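Local coordinates for protein CCMAN5 (Cellulosimicrobium cellulans, PDB 2XSG) that hydrolyses alpha-mannosidic bonds as a family 92 glycoside hydrolase, and probably serves in mannose-6-phosphate modification of yeast-produced human lysosomal enzymes, at residues G690-T698 against T708-F719. Numbering follows the deposited sequence.
Sequences GSPFFDSTT and TVTADGVSEDAF
Phe719 meets Ser691 through its CB and carbonyl, while its ring leads away and receives Glu716 O at its edge, in the ring plane. Within 690-698, Ser691 O lies in plane at the edge of the Phe693 ring, and Phe693 CB sits over the centre of one face of the Phe694 ring, 3.8 Å above it. Toward the other segment these two phenylalanines turn their backbones. Methyls of Ala711 and Val714 pack against the carbonyls of Pro692, Phe693 and Phe694, though Phe693 O also accepts from Thr301. Ala711 CB rests 3.4 Å from Phe694 O, and Val714 spreads its fork, CG2 to Pro692 O and CG1 to Asp695 N (3.6 Å).

Ser691 swings OG opposite its own N (chi1 179°) and thereby donates to Phe719 O at 2.7 Å, with the donor tilted 16° from the carbonyl plane. An alanine here would remove this donor and is likely to leave the carbonyl of Phe719 without its mate from 690-698.

Asp695 shows how one carboxylate can serve two sides: OD1 bonds Ser298, whereas OD2 accepts hydrogen bonds from two waters, one accepting in turn from Gly713 N, the other donating to Val714 O. Its backbone O accepts from Ala711 N. Further along, Thr697 and Val709 exchange two backbone hydrogen bonds, Thr697 N to Val709 O at 2.9 Å and Val709 N to Thr697 O at 3.0 Å. A water links Val709 O to Phe694 O. Thr698 and Thr708 lie side by side, Thr698 OG1 against Thr708 CG2 at 3.6 Å.

A type II turn, Ala711 to Val714, carries the chain out of the second strand. Strands 696-700 and 706-712 form an antiparallel beta hairpin in a mixed sheet of the catalytic domain, with a classic beta bulge at Asp695 and Ser696 facing Asp296 of neighbouring strand 293-296.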
# COMPACT_ATOMS: atom_id res chain seq x y z
N GLY A 690 3.87 -5.89 -20.99
CA GLY A 690 2.77 -6.83 -20.78
C GLY A 690 1.70 -6.74 -21.86
O GLY A 690 2.01 -6.81 -23.05
N SER A 691 0.45 -6.56 -21.43
CA SER A 691 -0.68 -6.41 -22.34
C SER A 691 -1.46 -5.14 -22.00
O SER A 691 -2.42 -5.20 -21.22
CB SER A 691 -1.57 -7.65 -22.26
OG SER A 691 -2.70 -7.55 -23.11
N PRO A 692 -1.05 -3.98 -22.56
CA PRO A 692 -1.76 -2.73 -22.26
C PRO A 692 -3.27 -2.89 -22.47
O PRO A 692 -3.69 -3.41 -23.50
CB PRO A 692 -1.19 -1.71 -23.26
CG PRO A 692 -0.01 -2.34 -23.90
CD PRO A 692 0.07 -3.80 -23.51
N PHE A 693 -4.06 -2.42 -21.50
CA PHE A 693 -5.52 -2.63 -21.51
C PHE A 693 -6.27 -1.71 -22.44
O PHE A 693 -7.32 -2.09 -22.95
CB PHE A 693 -6.16 -2.40 -20.12
CG PHE A 693 -5.62 -3.26 -19.01
CD1 PHE A 693 -4.67 -4.25 -19.23
CD2 PHE A 693 -6.13 -3.09 -17.73
CE1 PHE A 693 -4.20 -5.02 -18.19
CE2 PHE A 693 -5.66 -3.84 -16.67
CZ PHE A 693 -4.70 -4.82 -16.90
N PHE A 694 -5.77 -0.49 -22.63
CA PHE A 694 -6.57 0.58 -23.23
C PHE A 694 -6.06 1.04 -24.59
O PHE A 694 -4.87 0.92 -24.89
CB PHE A 694 -6.67 1.76 -22.27
CG PHE A 694 -7.20 1.39 -20.90
CD1 PHE A 694 -8.48 0.88 -20.75
CD2 PHE A 694 -6.42 1.54 -19.77
CE1 PHE A 694 -8.96 0.53 -19.48
CE2 PHE A 694 -6.89 1.19 -18.50
CZ PHE A 694 -8.16 0.70 -18.36
N ASP A 695 -6.98 1.55 -25.41
CA ASP A 695 -6.65 2.04 -26.74
C ASP A 695 -5.54 3.09 -26.70
O ASP A 695 -4.63 3.06 -27.53
CB ASP A 695 -7.89 2.61 -27.44
CG ASP A 695 -8.98 1.59 -27.58
OD1 ASP A 695 -9.40 1.05 -26.54
OD2 ASP A 695 -9.40 1.32 -28.73
N SER A 696 -5.62 4.01 -25.75
CA SER A 696 -4.58 4.99 -25.51
C SER A 696 -4.47 5.25 -24.00
O SER A 696 -5.49 5.37 -23.31
CB SER A 696 -4.89 6.30 -26.25
OG SER A 696 -3.89 7.28 -26.01
N THR A 697 -3.23 5.31 -23.50
CA THR A 697 -2.95 5.71 -22.12
C THR A 697 -1.82 6.76 -22.13
O THR A 697 -0.74 6.48 -22.66
CB THR A 697 -2.63 4.49 -21.25
OG1 THR A 697 -3.82 3.69 -21.10
CG2 THR A 697 -2.11 4.91 -19.88
N THR A 698 -2.09 7.96 -21.59
CA THR A 698 -1.14 9.09 -21.61
C THR A 698 -0.76 9.50 -20.19
O THR A 698 -1.62 9.88 -19.38
CB THR A 698 -1.74 10.33 -22.36
OG1 THR A 698 -2.08 9.97 -23.71
CG2 THR A 698 -0.76 11.50 -22.40
N THR A 708 3.16 8.26 -24.07
CA THR A 708 1.93 7.75 -24.64
C THR A 708 2.14 6.32 -25.07
O THR A 708 3.02 6.03 -25.88
CB THR A 708 1.42 8.65 -25.80
OG1 THR A 708 1.49 10.02 -25.39
CG2 THR A 708 -0.02 8.33 -26.17
N VAL A 709 1.35 5.42 -24.50
CA VAL A 709 1.33 4.04 -24.94
C VAL A 709 -0.03 3.77 -25.56
O VAL A 709 -1.06 3.99 -24.92
CB VAL A 709 1.71 3.04 -23.81
CG1 VAL A 709 0.72 3.09 -22.62
CG2 VAL A 709 1.81 1.61 -24.36
N THR A 710 -0.02 3.34 -26.82
CA THR A 710 -1.26 2.96 -27.51
C THR A 710 -1.32 1.47 -27.81
O THR A 710 -0.29 0.81 -28.00
CB THR A 710 -1.47 3.74 -28.84
OG1 THR A 710 -0.24 3.75 -29.57
CG2 THR A 710 -1.93 5.16 -28.56
N ALA A 711 -2.54 0.95 -27.86
CA ALA A 711 -2.78 -0.46 -28.15
C ALA A 711 -3.87 -0.52 -29.21
O ALA A 711 -5.07 -0.61 -28.92
CB ALA A 711 -3.16 -1.22 -26.88
N ASP A 712 -3.43 -0.44 -30.46
CA ASP A 712 -4.35 -0.30 -31.58
C ASP A 712 -5.14 -1.58 -31.77
O ASP A 712 -4.57 -2.65 -31.87
CB ASP A 712 -3.59 0.12 -32.83
CG ASP A 712 -3.18 1.58 -32.79
OD1 ASP A 712 -1.98 1.88 -32.57
OD2 ASP A 712 -4.08 2.43 -32.96
N GLY A 713 -6.46 -1.47 -31.78
CA GLY A 713 -7.31 -2.65 -31.87
C GLY A 713 -7.43 -3.52 -30.62
O GLY A 713 -7.99 -4.60 -30.69
N VAL A 714 -6.95 -3.05 -29.46
CA VAL A 714 -7.11 -3.82 -28.21
C VAL A 714 -8.59 -4.07 -27.90
O VAL A 714 -9.43 -3.20 -28.11
CB VAL A 714 -6.44 -3.12 -26.99
CG1 VAL A 714 -7.22 -1.86 -26.57
CG2 VAL A 714 -6.29 -4.09 -25.81
N SER A 715 -8.90 -5.26 -27.40
CA SER A 715 -10.25 -5.57 -26.95
C SER A 715 -10.13 -6.61 -25.85
O SER A 715 -9.01 -6.99 -25.49
CB SER A 715 -11.09 -6.14 -28.10
OG SER A 715 -10.72 -7.47 -28.34
N GLU A 716 -11.27 -7.08 -25.35
CA GLU A 716 -11.29 -8.17 -24.37
C GLU A 716 -10.69 -9.44 -24.95
O GLU A 716 -10.20 -10.29 -24.22
CB GLU A 716 -12.70 -8.42 -23.83
CG GLU A 716 -13.14 -7.39 -22.79
CD GLU A 716 -14.53 -7.68 -22.21
OE1 GLU A 716 -15.41 -8.16 -22.94
OE2 GLU A 716 -14.73 -7.40 -21.02
N ASP A 717 -10.70 -9.56 -26.27
CA ASP A 717 -10.21 -10.75 -26.94
C ASP A 717 -8.87 -10.47 -27.60
O ASP A 717 -8.05 -11.38 -27.76
CB ASP A 717 -11.21 -11.22 -28.01
CG ASP A 717 -12.51 -11.74 -27.42
OD1 ASP A 717 -12.48 -12.60 -26.52
OD2 ASP A 717 -13.59 -11.29 -27.89
N ALA A 718 -8.64 -9.22 -27.98
CA ALA A 718 -7.40 -8.85 -28.67
C ALA A 718 -6.38 -8.29 -27.67
O ALA A 718 -6.16 -7.09 -27.60
CB ALA A 718 -7.68 -7.86 -29.81
N PHE A 719 -5.75 -9.20 -26.93
CA PHE A 719 -4.82 -8.81 -25.88
C PHE A 719 -3.37 -9.25 -26.15
O PHE A 719 -2.52 -9.16 -25.28
CB PHE A 719 -5.32 -9.34 -24.52
CG PHE A 719 -5.63 -10.81 -24.52
CD1 PHE A 719 -4.61 -11.75 -24.47
CD2 PHE A 719 -6.95 -11.25 -24.58
CE1 PHE A 719 -4.89 -13.11 -24.48
CE2 PHE A 719 -7.25 -12.60 -24.58
CZ PHE A 719 -6.22 -13.54 -24.54
O HOH W 1 -2.30 1.40 -24.09
O HOH W 2 -7.54 1.17 -31.05
O HOH W 3 -10.03 -1.17 -29.48